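Local coordinates for protein GH3 beta-N-acetylglucosaminidase (PDB 6K5J) that hydrolyses terminal beta-linked N-acetylglucosamine residues as a glycoside hydrolase family 3 beta-N-acetylglucosaminidase, at residues G86-R91 / Y503-S508; G101-G106 / I149-Y154; F134-D139 / E167-F172. All coordinates share one frame; numbering follows the deposited sequence.

How the interactions relate
From the N terminus, segment 86-91 opens interaction 1, whose partner 503-508 comes more than 400 residues later, so interactions 2 and 3 both fall within that long closure. Those two cross: 101-106 comes first, then 134-139, then their partners 149-154 and 167-172. Interaction 1 ties the loop after strand 79-81 to the loop leaving strand 499-501 of the mixed sheet. Interaction 2 docks helix 102-108 on the loop before helix 158-174, and interaction 3 packs that helix on the loop after strand 132-133. Glu504 bonds to Gly101, linking interactions 1 and 2; Ser153 OG meets Asp139 O at 2.7 Å, linking interactions 2 and 3.

Interaction 1: G86-R91 / Y503-S508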
loop_
_atom_site.group_PDB
_atom_site.type_symbol
_atom_site.label_atom_id
_atom_site.label_comp_id
_atom_site.label_asym_id
_atom_site.label_seq_id
_atom_site.Cartn_x
_atom_site.Cartn_y
_atom_site.Cartn_z
ATOM N N GLY A 86 3.704 1.433 -3.652
ATOM C CA GLY A 86 4.327 0.767 -4.778
ATOM C C GLY A 86 3.479 -0.392 -5.278
ATOM O O GLY A 86 2.538 -0.848 -4.624
ATOM N N GLY A 87 3.828 -0.871 -6.474
ATOM C CA GLY A 87 3.109 -1.995 -7.053
ATOM C C GLY A 87 1.591 -1.859 -7.140
ATOM O O GLY A 87 1.084 -1.095 -7.957
ATOM N N MET A 88 0.844 -2.585 -6.305
ATOM C CA MET A 88 -0.612 -2.581 -6.431
ATOM C C MET A 88 -1.299 -1.530 -5.560
ATOM O O MET A 88 -2.530 -1.428 -5.598
ATOM C CB MET A 88 -1.184 -3.977 -6.127
ATOM C CG MET A 88 -0.743 -5.058 -7.132
ATOM S SD MET A 88 -1.101 -4.624 -8.866
ATOM C CE MET A 88 -2.867 -4.786 -8.888
ATOM N N VAL A 89 -0.565 -0.728 -4.792
ATOM C CA VAL A 89 -1.167 0.353 -4.010
ATOM C C VAL A 89 -0.381 1.617 -4.344
ATOM O O VAL A 89 0.654 1.909 -3.738
ATOM C CB VAL A 89 -1.184 0.075 -2.499
ATOM C CG1 VAL A 89 -1.694 1.292 -1.738
ATOM C CG2 VAL A 89 -2.084 -1.103 -2.182
ATOM N N THR A 90 -0.856 2.358 -5.337
ATOM C CA THR A 90 -0.358 3.692 -5.627
ATOM C C THR A 90 -1.558 4.602 -5.849
ATOM O O THR A 90 -2.650 4.143 -6.197
ATOM C CB THR A 90 0.559 3.723 -6.870
ATOM O OG1 THR A 90 -0.166 3.245 -8.004
ATOM C CG2 THR A 90 1.819 2.856 -6.672
ATOM N N ARG A 91 -1.356 5.902 -5.623
ATOM C CA ARG A 91 -2.397 6.892 -5.873
ATOM C C ARG A 91 -2.125 7.746 -7.096
ATOM O O ARG A 91 -3.047 8.408 -7.587
ATOM C CB ARG A 91 -2.563 7.825 -4.667
ATOM C CG ARG A 91 -2.769 7.104 -3.375
ATOM C CD ARG A 91 -4.063 6.332 -3.390
ATOM N NE ARG A 91 -4.365 5.884 -2.044
ATOM C CZ ARG A 91 -5.006 4.764 -1.752
ATOM N NH1 ARG A 91 -5.444 3.946 -2.713
ATOM N NH2 ARG A 91 -5.198 4.464 -0.487
ATOM N N TYR A 503 2.979 -11.084 -8.828
ATOM C CA TYR A 503 2.680 -10.312 -7.618
ATOM C C TYR A 503 2.090 -8.932 -7.896
ATOM O O TYR A 503 1.842 -8.171 -6.942
ATOM C CB TYR A 503 3.922 -10.166 -6.716
ATOM C CG TYR A 503 4.641 -11.482 -6.515
ATOM C CD1 TYR A 503 4.179 -12.410 -5.590
ATOM C CD2 TYR A 503 5.759 -11.820 -7.283
ATOM C CE1 TYR A 503 4.818 -13.626 -5.409
ATOM C CE2 TYR A 503 6.400 -13.039 -7.114
ATOM C CZ TYR A 503 5.928 -13.931 -6.167
ATOM O OH TYR A 503 6.560 -15.146 -5.986
ATOM N N GLU A 504 1.856 -8.574 -9.155
ATOM C CA GLU A 504 1.329 -7.261 -9.520
ATOM C C GLU A 504 1.144 -7.257 -11.033
ATOM O O GLU A 504 1.640 -8.142 -11.737
ATOM C CB GLU A 504 2.247 -6.116 -9.078
ATOM C CG GLU A 504 3.639 -6.220 -9.649
ATOM C CD GLU A 504 4.599 -5.255 -9.001
ATOM O OE1 GLU A 504 4.469 -4.994 -7.782
ATOM O OE2 GLU A 504 5.484 -4.753 -9.721
ATOM N N ASN A 505 0.412 -6.253 -11.529
ATOM C CA ASN A 505 0.196 -6.081 -12.964
ATOM C C ASN A 505 0.854 -4.807 -13.492
ATOM O O ASN A 505 0.375 -4.204 -14.456
ATOM C CB ASN A 505 -1.299 -6.100 -13.297
ATOM C CG ASN A 505 -2.049 -4.899 -12.741
ATOM O OD1 ASN A 505 -1.494 -4.093 -12.005
ATOM N ND2 ASN A 505 -3.329 -4.785 -13.093
ATOM N N THR A 506 1.945 -4.383 -12.854
ATOM C CA THR A 506 2.676 -3.186 -13.245
ATOM C C THR A 506 3.316 -3.352 -14.621
ATOM O O THR A 506 3.502 -4.475 -15.094
ATOM C CB THR A 506 3.782 -2.903 -12.236
ATOM O OG1 THR A 506 4.665 -4.034 -12.190
ATOM C CG2 THR A 506 3.207 -2.652 -10.850
ATOM N N PRO A 507 3.702 -2.241 -15.266
ATOM C CA PRO A 507 4.395 -2.368 -16.558
ATOM C C PRO A 507 5.638 -3.239 -16.490
ATOM O O PRO A 507 5.822 -4.108 -17.348
ATOM C CB PRO A 507 4.728 -0.910 -16.915
ATOM C CG PRO A 507 3.628 -0.121 -16.278
ATOM C CD PRO A 507 3.378 -0.832 -14.955
ATOM N N SER A 508 6.491 -3.041 -15.474
ATOM C CA SER A 508 7.744 -3.785 -15.421
ATOM C C SER A 508 7.519 -5.256 -15.093
ATOM O O SER A 508 8.295 -6.103 -15.542
ATOM C CB SER A 508 8.708 -3.149 -14.412
ATOM O OG SER A 508 8.215 -3.255 -13.086
#
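Met88 packs against Glu504 and Asn505 in a largely buried loop-to-loop contact between the loop after strand 79-81 and the loop that runs into helix 507-517. The evidence lies in the folded methionine chain. Bends at chi2 and chi3 (-54° and -71°) curl it over the opposing backbone, where SD stands 3.6 Å from Glu504 CA. Asn505 N gives SD a weak hydrogen bond of 3.5 Å, nearly straight at 161°, and Asn505 OD1 lies 3.2 Å from the same sulfur while bonded itself to Arg409. Arg409 also reaches Gly87 O, so one guanidinium serves both loops. Gly87 sits second in a type II' turn from Gly86 to Val89, and its CA lies 3.4 Å from Glu504 OE1; a CB there would clash with that oxygen, and the positive phi independently favours glycine. Thr506 OG1 donates to Glu504 OE2 at 2.7 Å, from above the carboxylate plane, and as N-cap it also takes the backbone N of Ala509. Both carboxylate oxygens are thus held, OE2 by Thr506 and OE1 by Gly101 N. Around this contact, Met88 rests on Tyr456 and Arg485, Tyr503 and Glu504 lie against helix 102-108, and Tyr503 and Ser508 touch helix 359-372.

Interaction 2: G101-G106 / I149-Y154; sequences GNMALG and IGVRSY. With NAG (2-acetamido-2-deoxy-beta-D-glucopyranose), chain B.
Asn102 and Tyr154 stack where the first turn of helix 102-108 docks on a loop that carries Arg152 to the bound sugar. The Asn102 amide lies almost flat on the phenol ring, the planes 11° apart, with ND2 3.5 Å above the ring plane over its centre, while CB adds a CH-pi contact on that face. A water bridges the two polar ends, donating to Asn102 OD1 at 2.8 Å and hydrogen-bonded to Tyr154 OH. The backbones are joined by Met103 N, which donates to Val151 O at 3.0 Å and 151°, using an amide of the helix's opening turn. Met103 then extends along the loop until a bend at chi3 (-72°) brings CE to 3.3 Å from Gly150 O. Gly106 allows close approach, for a CB would collide with Tyr154 O; its CA instead makes a C-H...O contact of 3.4 Å with that oxygen, which is buried and has no conventional partner in the model.

On the far side of the loop, the Arg152 side chain sets out away from the helix. Its NH1 donates to NAG O7, the acetamido oxygen, at 2.8 Å, and NH2 adds weak bonds to O7 and, at 3.0 Å, to O3. Glu85 forms a salt bridge with NH2, and Val148 O accepts from NH1, steadying the guanidinium. Asp83, Lys182, His183 and Asp268 also bond this NAG, an arrangement consistent with the sugar-binding site at the end of a family 3 TIM-type barrel.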
loop_
_atom_site.group_PDB
_atom_site.type_symbol
_atom_site.label_atom_id
_atom_site.label_comp_id
_atom_site.label_asym_id
_atom_site.label_seq_id
_atom_site.Cartn_x
_atom_site.Cartn_y
_atom_site.Cartn_z
ATOM N N GLY A 101 5.973 -3.414 -6.173
ATOM C CA GLY A 101 5.421 -3.408 -4.837
ATOM C C GLY A 101 6.079 -4.452 -3.955
ATOM O O GLY A 101 6.989 -5.169 -4.357
ATOM N N ASN A 102 5.571 -4.544 -2.727
ATOM C CA ASN A 102 6.311 -5.232 -1.674
ATOM C C ASN A 102 6.520 -6.706 -1.996
ATOM O O ASN A 102 7.648 -7.200 -1.941
ATOM C CB ASN A 102 5.603 -5.052 -0.332
ATOM C CG ASN A 102 5.951 -3.731 0.321
ATOM O OD1 ASN A 102 6.465 -2.814 -0.339
ATOM N ND2 ASN A 102 5.698 -3.632 1.619
ATOM N N MET A 103 5.454 -7.436 -2.331
ATOM C CA MET A 103 5.673 -8.868 -2.495
ATOM C C MET A 103 6.481 -9.171 -3.756
ATOM O O MET A 103 7.234 -10.149 -3.780
ATOM C CB MET A 103 4.354 -9.648 -2.493
ATOM C CG MET A 103 4.608 -11.166 -2.328
ATOM S SD MET A 103 3.137 -12.143 -1.938
ATOM C CE MET A 103 2.868 -11.623 -0.233
ATOM N N ALA A 104 6.380 -8.330 -4.789
ATOM C CA ALA A 104 7.289 -8.467 -5.925
ATOM C C ALA A 104 8.738 -8.288 -5.481
ATOM O O ALA A 104 9.627 -9.053 -5.886
ATOM C CB ALA A 104 6.922 -7.455 -7.015
ATOM N N LEU A 105 8.992 -7.306 -4.614
ATOM C CA LEU A 105 10.344 -7.111 -4.097
ATOM C C LEU A 105 10.774 -8.286 -3.222
ATOM O O LEU A 105 11.939 -8.698 -3.255
ATOM C CB LEU A 105 10.421 -5.797 -3.307
ATOM C CG LEU A 105 10.396 -4.503 -4.140
ATOM C CD1 LEU A 105 10.032 -3.285 -3.272
ATOM C CD2 LEU A 105 11.746 -4.292 -4.830
ATOM N N GLY A 106 9.849 -8.824 -2.421
ATOM C CA GLY A 106 10.174 -9.974 -1.584
ATOM C C GLY A 106 10.589 -11.192 -2.388
ATOM O O GLY A 106 11.516 -11.914 -2.004
ATOM N N ILE A 149 -4.030 -7.472 3.149
ATOM C CA ILE A 149 -2.594 -7.269 2.964
ATOM C C ILE A 149 -2.158 -7.917 1.649
ATOM O O ILE A 149 -2.021 -7.227 0.633
ATOM C CB ILE A 149 -1.807 -7.797 4.180
ATOM C CG1 ILE A 149 -2.330 -7.144 5.466
ATOM C CG2 ILE A 149 -0.282 -7.550 4.020
ATOM C CD1 ILE A 149 -2.287 -5.585 5.479
ATOM N N GLY A 150 -1.957 -9.236 1.638
ATOM C CA GLY A 150 -1.621 -9.898 0.379
ATOM C C GLY A 150 -0.299 -9.383 -0.163
ATOM O O GLY A 150 0.691 -9.294 0.571
ATOM N N VAL A 151 -0.278 -8.968 -1.440
ATOM C CA VAL A 151 0.983 -8.536 -2.065
ATOM C C VAL A 151 1.494 -7.211 -1.504
ATOM O O VAL A 151 2.576 -6.744 -1.885
ATOM C CB VAL A 151 0.859 -8.425 -3.597
ATOM C CG1 VAL A 151 0.502 -9.782 -4.223
ATOM C CG2 VAL A 151 -0.153 -7.342 -3.987
ATOM N N ARG A 152 0.727 -6.578 -0.615
ATOM C CA ARG A 152 1.244 -5.396 0.072
ATOM C C ARG A 152 2.319 -5.734 1.100
ATOM O O ARG A 152 2.996 -4.821 1.581
ATOM C CB ARG A 152 0.100 -4.642 0.757
ATOM C CG ARG A 152 -0.911 -4.060 -0.208
ATOM C CD ARG A 152 -2.166 -3.630 0.537
ATOM N NE ARG A 152 -1.918 -2.438 1.331
ATOM C CZ ARG A 152 -2.699 -2.011 2.318
ATOM N NH1 ARG A 152 -3.772 -2.701 2.667
ATOM N NH2 ARG A 152 -2.407 -0.883 2.953
ATOM N N SER A 153 2.495 -7.007 1.439
ATOM C CA SER A 153 3.549 -7.473 2.327
ATOM C C SER A 153 4.718 -8.000 1.504
ATOM O O SER A 153 4.516 -8.586 0.439
ATOM C CB SER A 153 3.026 -8.591 3.239
ATOM O OG SER A 153 4.096 -9.342 3.792
ATOM N N TYR A 154 5.950 -7.804 2.005
ATOM C CA TYR A 154 7.100 -8.405 1.318
ATOM C C TYR A 154 7.024 -9.931 1.323
ATOM O O TYR A 154 7.509 -10.580 0.391
ATOM C CB TYR A 154 8.424 -7.979 1.959
ATOM C CG TYR A 154 8.689 -6.497 1.991
ATOM C CD1 TYR A 154 9.002 -5.793 0.829
ATOM C CD2 TYR A 154 8.636 -5.803 3.193
ATOM C CE1 TYR A 154 9.255 -4.429 0.868
ATOM C CE2 TYR A 154 8.881 -4.448 3.241
ATOM C CZ TYR A 154 9.190 -3.767 2.088
ATOM O OH TYR A 154 9.418 -2.418 2.155
HETATM C C1 NAG B . -6.478 2.496 5.605
HETATM C C2 NAG B . -5.321 1.519 5.273
HETATM C C3 NAG B . -3.950 2.197 5.443
HETATM C C4 NAG B . -3.908 3.553 4.752
HETATM C C5 NAG B . -5.062 4.404 5.255
HETATM C C6 NAG B . -5.125 5.781 4.633
HETATM C C7 NAG B . -5.334 -0.916 5.684
HETATM C C8 NAG B . -5.423 -1.988 6.736
HETATM N N2 NAG B . -5.409 0.343 6.128
HETATM O O1 NAG B . -7.662 1.929 5.153
HETATM O O3 NAG B . -2.925 1.361 4.912
HETATM O O4 NAG B . -2.675 4.208 5.024
HETATM O O5 NAG B . -6.284 3.740 4.919
HETATM O O6 NAG B . -5.503 5.716 3.264
HETATM O O7 NAG B . -5.178 -1.180 4.494
HETATM O O HOH W 1 8.643 -1.118 0.185
#

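Interaction 3: F134-D139 / E167-F172; sequences FAPSLD and EAVRGF
Pro136 presses its ring against Ala168, Val169 and Phe172 of helix 158-174; Ala168 and Phe172, one helical turn apart, point toward the loop, and Val169 reaches the ring from beside them. The peptide bond before Pro136 is cis, and its CD meets Val169 CG2 at 3.7 Å while CG lies 4.0 Å from Ala168 CB. In Val169 the chi1 of 169° sets CG1 opposite the backbone N and CG2 beside it; it is CG2 that touches the proline, the two side chains crossing at about a right angle. Phe172 takes chi1 -71°, its ring opposite the carbonyl carbon, and brings CE2 to 3.8 Å from Ala135 CB and 4.0 Å from Pro136 CD. Replacing Phe172 by an alanine removes the ring and would probably open a gap between Ala135, Pro136 CD and helix 111-127, whose Ala118 and Ile121 the ring also touches.

Farther along the loop, Ser137 OG accepts from Asp139 N at 3.1 Å, an ST turn, and donates to Asp139 OD2 at 2.8 Å. That oxygen also bonds His183 ND1, making Asp139 a second-shell support for a histidine that holds the NAG. Strand 132-133, helix 158-174 and the adjacent parallel strand 178-184 form a beta-alpha-beta crossover, the repeating element of a TIM-type barrel.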
loop_
_atom_site.group_PDB
_atom_site.type_symbol
_atom_site.label_atom_id
_atom_site.label_comp_id
_atom_site.label_asym_id
_atom_site.label_seq_id
_atom_site.Cartn_x
_atom_site.Cartn_y
_atom_site.Cartn_z
ATOM N N PHE A 134 2.675 6.896 3.759
ATOM C CA PHE A 134 2.176 5.834 4.626
ATOM C C PHE A 134 2.659 4.494 4.075
ATOM O O PHE A 134 1.915 3.695 3.504
ATOM C CB PHE A 134 0.665 5.925 4.770
ATOM C CG PHE A 134 0.224 7.094 5.605
ATOM C CD1 PHE A 134 1.044 7.567 6.624
ATOM C CD2 PHE A 134 -0.982 7.719 5.381
ATOM C CE1 PHE A 134 0.659 8.637 7.418
ATOM C CE2 PHE A 134 -1.376 8.802 6.170
ATOM C CZ PHE A 134 -0.545 9.254 7.189
ATOM N N ALA A 135 3.953 4.276 4.271
ATOM C CA ALA A 135 4.683 3.129 3.756
ATOM C C ALA A 135 6.040 3.097 4.449
ATOM O O ALA A 135 6.522 4.141 4.899
ATOM C CB ALA A 135 4.853 3.215 2.229
ATOM N N PRO A 136 6.683 1.916 4.536
ATOM C CA PRO A 136 6.236 0.630 4.001
ATOM C C PRO A 136 5.346 -0.149 4.967
ATOM O O PRO A 136 5.463 0.006 6.184
ATOM C CB PRO A 136 7.550 -0.127 3.780
ATOM C CG PRO A 136 8.409 0.337 4.936
ATOM C CD PRO A 136 8.011 1.806 5.173
ATOM N N SER A 137 4.474 -0.992 4.421
ATOM C CA SER A 137 3.905 -2.057 5.236
ATOM C C SER A 137 5.011 -2.985 5.725
ATOM O O SER A 137 5.809 -3.488 4.927
ATOM C CB SER A 137 2.888 -2.863 4.434
ATOM O OG SER A 137 2.556 -4.072 5.111
ATOM N N LEU A 138 5.056 -3.208 7.043
ATOM C CA LEU A 138 5.863 -4.256 7.646
ATOM C C LEU A 138 5.006 -5.439 8.073
ATOM O O LEU A 138 5.438 -6.253 8.900
ATOM C CB LEU A 138 6.651 -3.710 8.844
ATOM C CG LEU A 138 7.674 -2.617 8.512
ATOM C CD1 LEU A 138 8.510 -2.294 9.759
ATOM C CD2 LEU A 138 8.576 -3.051 7.350
ATOM N N ASP A 139 3.794 -5.540 7.538
ATOM C CA ASP A 139 2.963 -6.698 7.826
ATOM C C ASP A 139 3.575 -7.944 7.196
ATOM O O ASP A 139 4.176 -7.892 6.119
ATOM C CB ASP A 139 1.540 -6.471 7.322
ATOM C CG ASP A 139 0.939 -5.162 7.833
ATOM O OD1 ASP A 139 0.845 -4.982 9.070
ATOM O OD2 ASP A 139 0.559 -4.314 7.000
ATOM N N GLU A 167 15.266 -1.239 4.753
ATOM C CA GLU A 167 15.883 -0.556 3.623
ATOM C C GLU A 167 14.886 0.337 2.896
ATOM O O GLU A 167 15.270 1.393 2.379
ATOM C CB GLU A 167 16.497 -1.581 2.669
ATOM C CG GLU A 167 17.883 -2.063 3.153
ATOM C CD GLU A 167 18.858 -0.899 3.289
ATOM O OE1 GLU A 167 19.392 -0.464 2.250
ATOM O OE2 GLU A 167 19.080 -0.404 4.417
ATOM N N ALA A 168 13.612 -0.064 2.833
ATOM C CA ALA A 168 12.603 0.822 2.257
ATOM C C ALA A 168 12.457 2.090 3.085
ATOM O O ALA A 168 12.365 3.195 2.532
ATOM C CB ALA A 168 11.258 0.098 2.132
ATOM N N VAL A 169 12.415 1.950 4.412
ATOM C CA VAL A 169 12.395 3.116 5.301
ATOM C C VAL A 169 13.554 4.049 4.979
ATOM O O VAL A 169 13.379 5.269 4.851
ATOM C CB VAL A 169 12.442 2.677 6.776
ATOM C CG1 VAL A 169 12.692 3.897 7.674
ATOM C CG2 VAL A 169 11.133 1.995 7.163
ATOM N N ARG A 170 14.761 3.487 4.863
ATOM C CA ARG A 170 15.937 4.313 4.587
ATOM C C ARG A 170 15.842 4.998 3.223
ATOM O O ARG A 170 16.222 6.165 3.081
ATOM C CB ARG A 170 17.204 3.464 4.674
ATOM C CG ARG A 170 18.500 4.275 4.674
ATOM C CD ARG A 170 19.699 3.401 5.058
ATOM N NE ARG A 170 20.017 2.432 4.014
ATOM C CZ ARG A 170 20.789 2.693 2.966
ATOM N NH1 ARG A 170 21.322 3.902 2.819
ATOM N NH2 ARG A 170 21.025 1.749 2.065
ATOM N N GLY A 171 15.356 4.286 2.204
ATOM C CA GLY A 171 15.202 4.910 0.893
ATOM C C GLY A 171 14.214 6.065 0.897
ATOM O O GLY A 171 14.456 7.103 0.273
ATOM N N PHE A 172 13.080 5.899 1.592
ATOM C CA PHE A 172 12.131 7.004 1.725
ATOM C C PHE A 172 12.773 8.178 2.461
ATOM O O PHE A 172 12.714 9.324 2.000
ATOM C CB PHE A 172 10.870 6.562 2.482
ATOM C CG PHE A 172 9.965 5.628 1.710
ATOM C CD1 PHE A 172 9.634 5.875 0.383
ATOM C CD2 PHE A 172 9.423 4.512 2.336
ATOM C CE1 PHE A 172 8.797 5.021 -0.304
ATOM C CE2 PHE A 172 8.590 3.628 1.647
ATOM C CZ PHE A 172 8.284 3.883 0.326
#